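PDB 2B1E: exocyst complex component EXO70 from Saccharomyces cerevisiae, which helps assemble the exocyst, the complex that tethers secretory vesicles to sites of exocytosis, and interacts with the small GTPase RHO3. Local coordinates for residues F112-L123 against F190-L201. Sequence-based numbering, arbitrary orientation.
Sequences FPYYEDQQLGAL and FIANEKSLVDDL
Tyr114 reaches from the extended loop onto helix 190-201, where its OH donates a 2.7 Å hydrogen bond to OD2 of Asp200, the one direct hydrogen bond between the two segments. The oxygen is met on its anti side, with the hydroxyl somewhat out of the carboxylate plane. The first torsion of Tyr114 (-165°) swings the ring away from its own backbone N, which puts the hydroxyl over the helix; OH of Tyr114 comes to 3.1 Å from CA of Leu197. A phenylalanine here would probably leave the Asp200 carboxylate without this hydroxyl donor and the loop without its one direct hydrogen bond to the helix. Nearer the start of the loop, water takes over: one molecule accepts from Phe112 N and donates to OD1 of Asn193, while a second binds Pro113 O and, weakly, the same OD1. An asparagine suits this place because its amide oxygen can receive both waters beside the loop.

Apolar contacts fill the rest. CE2 of Phe112 lies over the centre of the Phe190 ring, 3.7 Å above its plane, yet the ring planes are inclined at 41°, an oblique aromatic pair. Leu197 places CD1 between Tyr115 of the loop and Leu120 of the following helix, 3.9 Å from CD2 of Tyr115, at the edge of that ring, and 3.7 Å from CD2 of Leu120. Branched leucine ends suit such a junction; CD2 of Leu201 likewise meets CB of Leu123 at 3.7 Å. The Tyr115 hydroxyl serves another neighbour, bonding Leu94 O and Arg147.

Glu116 occupies the N-cap position of the helix that follows, and helices 117-123 and 190-201 cross at -61° with axes 10.2 Å apart. The contact thus joins the loop before helix 117-132, and the start of that helix, to helix 180-201 within the elongated, strand-free helical rod characteristic of Exo70.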
loop_
_atom_site.group_PDB
_atom_site.type_symbol
_atom_site.label_atom_id
_atom_site.label_comp_id
_atom_site.label_asym_id
_atom_site.label_seq_id
_atom_site.Cartn_x
_atom_site.Cartn_y
_atom_site.Cartn_z
ATOM N N PHE A 112 10.386 4.086 -27.970
ATOM C CA PHE A 112 9.595 5.081 -28.673
ATOM C C PHE A 112 10.399 5.614 -29.856
ATOM O O PHE A 112 11.616 5.451 -29.916
ATOM C CB PHE A 112 9.226 6.232 -27.735
ATOM C CG PHE A 112 8.284 5.838 -26.632
ATOM C CD1 PHE A 112 7.648 4.597 -26.646
ATOM C CD2 PHE A 112 8.005 6.720 -25.594
ATOM C CE1 PHE A 112 6.748 4.245 -25.642
ATOM C CE2 PHE A 112 7.106 6.377 -24.585
ATOM C CZ PHE A 112 6.477 5.139 -24.611
ATOM N N PRO A 113 9.726 6.241 -30.825
ATOM C CA PRO A 113 10.467 6.770 -31.976
ATOM C C PRO A 113 11.365 7.900 -31.491
ATOM O O PRO A 113 11.077 8.524 -30.471
ATOM C CB PRO A 113 9.362 7.294 -32.893
ATOM C CG PRO A 113 8.169 6.487 -32.510
ATOM C CD PRO A 113 8.277 6.395 -31.014
ATOM N N TYR A 114 12.449 8.158 -32.212
ATOM C CA TYR A 114 13.358 9.239 -31.841
ATOM C C TYR A 114 13.996 9.793 -33.108
ATOM O O TYR A 114 14.233 9.051 -34.056
ATOM C CB TYR A 114 14.447 8.732 -30.898
ATOM C CG TYR A 114 15.206 9.839 -30.197
ATOM C CD1 TYR A 114 14.574 10.669 -29.271
ATOM C CD2 TYR A 114 16.559 10.051 -30.452
ATOM C CE1 TYR A 114 15.276 11.684 -28.611
ATOM C CE2 TYR A 114 17.269 11.057 -29.805
ATOM C CZ TYR A 114 16.624 11.867 -28.886
ATOM O OH TYR A 114 17.332 12.847 -28.238
ATOM N N TYR A 115 14.263 11.096 -33.126
ATOM C CA TYR A 115 14.868 11.741 -34.289
ATOM C C TYR A 115 16.216 11.129 -34.631
ATOM O O TYR A 115 16.948 10.691 -33.750
ATOM C CB TYR A 115 15.048 13.234 -34.024
ATOM C CG TYR A 115 13.757 13.941 -33.676
ATOM C CD1 TYR A 115 12.743 14.094 -34.628
ATOM C CD2 TYR A 115 13.547 14.457 -32.398
ATOM C CE1 TYR A 115 11.546 14.747 -34.313
ATOM C CE2 TYR A 115 12.352 15.113 -32.074
ATOM C CZ TYR A 115 11.363 15.255 -33.035
ATOM O OH TYR A 115 10.206 15.934 -32.726
ATOM N N GLU A 116 16.540 11.083 -35.919
ATOM C CA GLU A 116 17.824 10.531 -36.325
ATOM C C GLU A 116 18.879 11.566 -35.977
ATOM O O GLU A 116 18.557 12.738 -35.772
ATOM C CB GLU A 116 17.834 10.225 -37.827
ATOM C CG GLU A 116 17.287 11.347 -38.693
ATOM C CD GLU A 116 17.167 10.956 -40.159
ATOM O OE1 GLU A 116 16.638 9.857 -40.453
ATOM O OE2 GLU A 116 17.594 11.756 -41.016
ATOM N N ASP A 117 20.130 11.130 -35.896
ATOM C CA ASP A 117 21.234 12.015 -35.556
ATOM C C ASP A 117 21.318 13.244 -36.461
ATOM O O ASP A 117 21.538 14.359 -35.983
ATOM C CB ASP A 117 22.555 11.243 -35.619
ATOM C CG ASP A 117 22.763 10.332 -34.420
ATOM O OD1 ASP A 117 21.791 10.053 -33.689
ATOM O OD2 ASP A 117 23.908 9.891 -34.214
ATOM N N GLN A 118 21.152 13.047 -37.766
ATOM C CA GLN A 118 21.223 14.172 -38.685
ATOM C C GLN A 118 20.110 15.193 -38.407
ATOM O O GLN A 118 20.325 16.396 -38.547
ATOM C CB GLN A 118 21.162 13.686 -40.138
ATOM C CG GLN A 118 22.272 12.704 -40.502
ATOM C CD GLN A 118 21.871 11.236 -40.304
ATOM O OE1 GLN A 118 21.025 10.910 -39.465
ATOM N NE2 GLN A 118 22.495 10.345 -41.075
ATOM N N GLN A 119 18.927 14.719 -38.018
ATOM C CA GLN A 119 17.826 15.634 -37.715
ATOM C C GLN A 119 18.178 16.411 -36.439
ATOM O O GLN A 119 17.945 17.613 -36.355
ATOM C CB GLN A 119 16.505 14.873 -37.520
ATOM C CG GLN A 119 15.949 14.211 -38.792
ATOM C CD GLN A 119 14.672 13.441 -38.525
ATOM O OE1 GLN A 119 14.585 12.690 -37.548
ATOM N NE2 GLN A 119 13.673 13.614 -39.391
ATOM N N LEU A 120 18.747 15.720 -35.452
ATOM C CA LEU A 120 19.144 16.374 -34.207
ATOM C C LEU A 120 20.151 17.469 -34.554
ATOM O O LEU A 120 20.107 18.576 -34.002
ATOM C CB LEU A 120 19.758 15.352 -33.239
ATOM C CG LEU A 120 18.785 14.302 -32.688
ATOM C CD1 LEU A 120 19.545 13.219 -31.950
ATOM C CD2 LEU A 120 17.772 14.974 -31.763
ATOM N N GLY A 121 21.048 17.155 -35.486
ATOM C CA GLY A 121 22.036 18.126 -35.914
ATOM C C GLY A 121 21.377 19.382 -36.463
ATOM O O GLY A 121 21.739 20.498 -36.083
ATOM N N ALA A 122 20.414 19.197 -37.366
ATOM C CA ALA A 122 19.689 20.311 -37.976
ATOM C C ALA A 122 18.899 21.115 -36.942
ATOM O O ALA A 122 18.867 22.345 -36.989
ATOM C CB ALA A 122 18.734 19.786 -39.065
ATOM N N LEU A 123 18.236 20.415 -36.029
ATOM C CA LEU A 123 17.462 21.081 -34.996
ATOM C C LEU A 123 18.388 21.972 -34.168
ATOM O O LEU A 123 18.086 23.148 -33.933
ATOM C CB LEU A 123 16.767 20.044 -34.106
ATOM C CG LEU A 123 15.602 19.292 -34.766
ATOM C CD1 LEU A 123 15.224 18.074 -33.937
ATOM C CD2 LEU A 123 14.406 20.242 -34.946
ATOM N N PHE A 190 8.369 8.912 -21.782
ATOM C CA PHE A 190 8.400 10.248 -22.364
ATOM C C PHE A 190 9.257 11.207 -21.536
ATOM O O PHE A 190 9.966 12.048 -22.088
ATOM C CB PHE A 190 6.983 10.806 -22.519
ATOM C CG PHE A 190 6.262 10.286 -23.732
ATOM C CD1 PHE A 190 6.780 10.500 -25.007
ATOM C CD2 PHE A 190 5.071 9.573 -23.604
ATOM C CE1 PHE A 190 6.128 10.013 -26.139
ATOM C CE2 PHE A 190 4.406 9.079 -24.735
ATOM C CZ PHE A 190 4.938 9.300 -26.004
ATOM N N ILE A 191 9.199 11.081 -20.214
ATOM C CA ILE A 191 9.996 11.948 -19.353
ATOM C C ILE A 191 11.472 11.671 -19.606
ATOM O O ILE A 191 12.276 12.593 -19.762
ATOM C CB ILE A 191 9.678 11.698 -17.852
ATOM C CG1 ILE A 191 8.335 12.348 -17.492
ATOM C CG2 ILE A 191 10.817 12.244 -16.971
ATOM C CD1 ILE A 191 7.794 11.936 -16.121
ATOM N N ALA A 192 11.808 10.387 -19.670
ATOM C CA ALA A 192 13.170 9.943 -19.903
ATOM C C ALA A 192 13.701 10.348 -21.283
ATOM O O ALA A 192 14.863 10.752 -21.415
ATOM C CB ALA A 192 13.242 8.434 -19.739
ATOM N N ASN A 193 12.846 10.244 -22.300
ATOM C CA ASN A 193 13.221 10.588 -23.668
ATOM C C ASN A 193 13.295 12.097 -23.928
ATOM O O ASN A 193 14.064 12.534 -24.784
ATOM C CB ASN A 193 12.251 9.932 -24.660
ATOM C CG ASN A 193 12.342 8.407 -24.651
ATOM O OD1 ASN A 193 11.469 7.718 -25.184
ATOM N ND2 ASN A 193 13.404 7.878 -24.053
ATOM N N GLU A 194 12.486 12.893 -23.225
ATOM C CA GLU A 194 12.554 14.341 -23.412
ATOM C C GLU A 194 13.862 14.819 -22.795
ATOM O O GLU A 194 14.477 15.765 -23.275
ATOM C CB GLU A 194 11.383 15.069 -22.739
ATOM C CG GLU A 194 10.102 15.187 -23.582
ATOM C CD GLU A 194 10.369 15.451 -25.058
ATOM O OE1 GLU A 194 10.686 14.480 -25.774
ATOM O OE2 GLU A 194 10.271 16.620 -25.502
ATOM N N LYS A 195 14.279 14.166 -21.711
ATOM C CA LYS A 195 15.537 14.512 -21.059
ATOM C C LYS A 195 16.697 14.241 -22.026
ATOM O O LYS A 195 17.638 15.038 -22.121
ATOM C CB LYS A 195 15.720 13.684 -19.787
ATOM C CG LYS A 195 17.090 13.835 -19.142
ATOM C CD LYS A 195 17.364 15.260 -18.689
ATOM C CE LYS A 195 18.719 15.339 -17.991
ATOM N NZ LYS A 195 18.853 14.271 -16.939
ATOM N N SER A 196 16.633 13.120 -22.741
ATOM C CA SER A 196 17.690 12.783 -23.693
ATOM C C SER A 196 17.684 13.803 -24.836
ATOM O O SER A 196 18.739 14.231 -25.300
ATOM C CB SER A 196 17.492 11.370 -24.266
ATOM O OG SER A 196 17.504 10.388 -23.249
ATOM N N LEU A 197 16.490 14.191 -25.275
ATOM C CA LEU A 197 16.349 15.158 -26.364
ATOM C C LEU A 197 16.984 16.495 -26.017
ATOM O O LEU A 197 17.820 17.001 -26.765
ATOM C CB LEU A 197 14.873 15.384 -26.709
ATOM C CG LEU A 197 14.638 16.304 -27.919
ATOM C CD1 LEU A 197 15.246 15.667 -29.160
ATOM C CD2 LEU A 197 13.154 16.540 -28.131
ATOM N N VAL A 198 16.588 17.075 -24.886
ATOM C CA VAL A 198 17.157 18.354 -24.488
ATOM C C VAL A 198 18.674 18.225 -24.343
ATOM O O VAL A 198 19.416 19.109 -24.761
ATOM C CB VAL A 198 16.550 18.863 -23.153
ATOM C CG1 VAL A 198 17.356 20.045 -22.636
ATOM C CG2 VAL A 198 15.100 19.287 -23.373
ATOM N N ASP A 199 19.136 17.130 -23.748
ATOM C CA ASP A 199 20.571 16.926 -23.592
ATOM C C ASP A 199 21.227 16.812 -24.966
ATOM O O ASP A 199 22.354 17.265 -25.159
ATOM C CB ASP A 199 20.863 15.658 -22.786
ATOM C CG ASP A 199 20.646 15.851 -21.296
ATOM O OD1 ASP A 199 20.416 17.006 -20.875
ATOM O OD2 ASP A 199 20.711 14.850 -20.553
ATOM N N ASP A 200 20.521 16.203 -25.920
ATOM C CA ASP A 200 21.071 16.046 -27.265
ATOM C C ASP A 200 21.069 17.357 -28.050
ATOM O O ASP A 200 21.978 17.624 -28.834
ATOM C CB ASP A 200 20.273 15.007 -28.080
ATOM C CG ASP A 200 20.708 13.568 -27.812
ATOM O OD1 ASP A 200 21.773 13.343 -27.194
ATOM O OD2 ASP A 200 19.977 12.650 -28.245
ATOM N N LEU A 201 20.053 18.175 -27.828
ATOM C CA LEU A 201 19.896 19.422 -28.572
ATOM C C LEU A 201 20.751 20.621 -28.180
ATOM O O LEU A 201 21.050 21.462 -29.024
ATOM C CB LEU A 201 18.425 19.840 -28.551
ATOM C CG LEU A 201 17.436 18.943 -29.312
ATOM C CD1 LEU A 201 16.029 19.495 -29.168
ATOM C CD2 LEU A 201 17.827 18.882 -30.794
HETATM O O HOH W 1 11.412 4.601 -25.162
HETATM O O HOH W 2 12.138 9.092 -28.058
#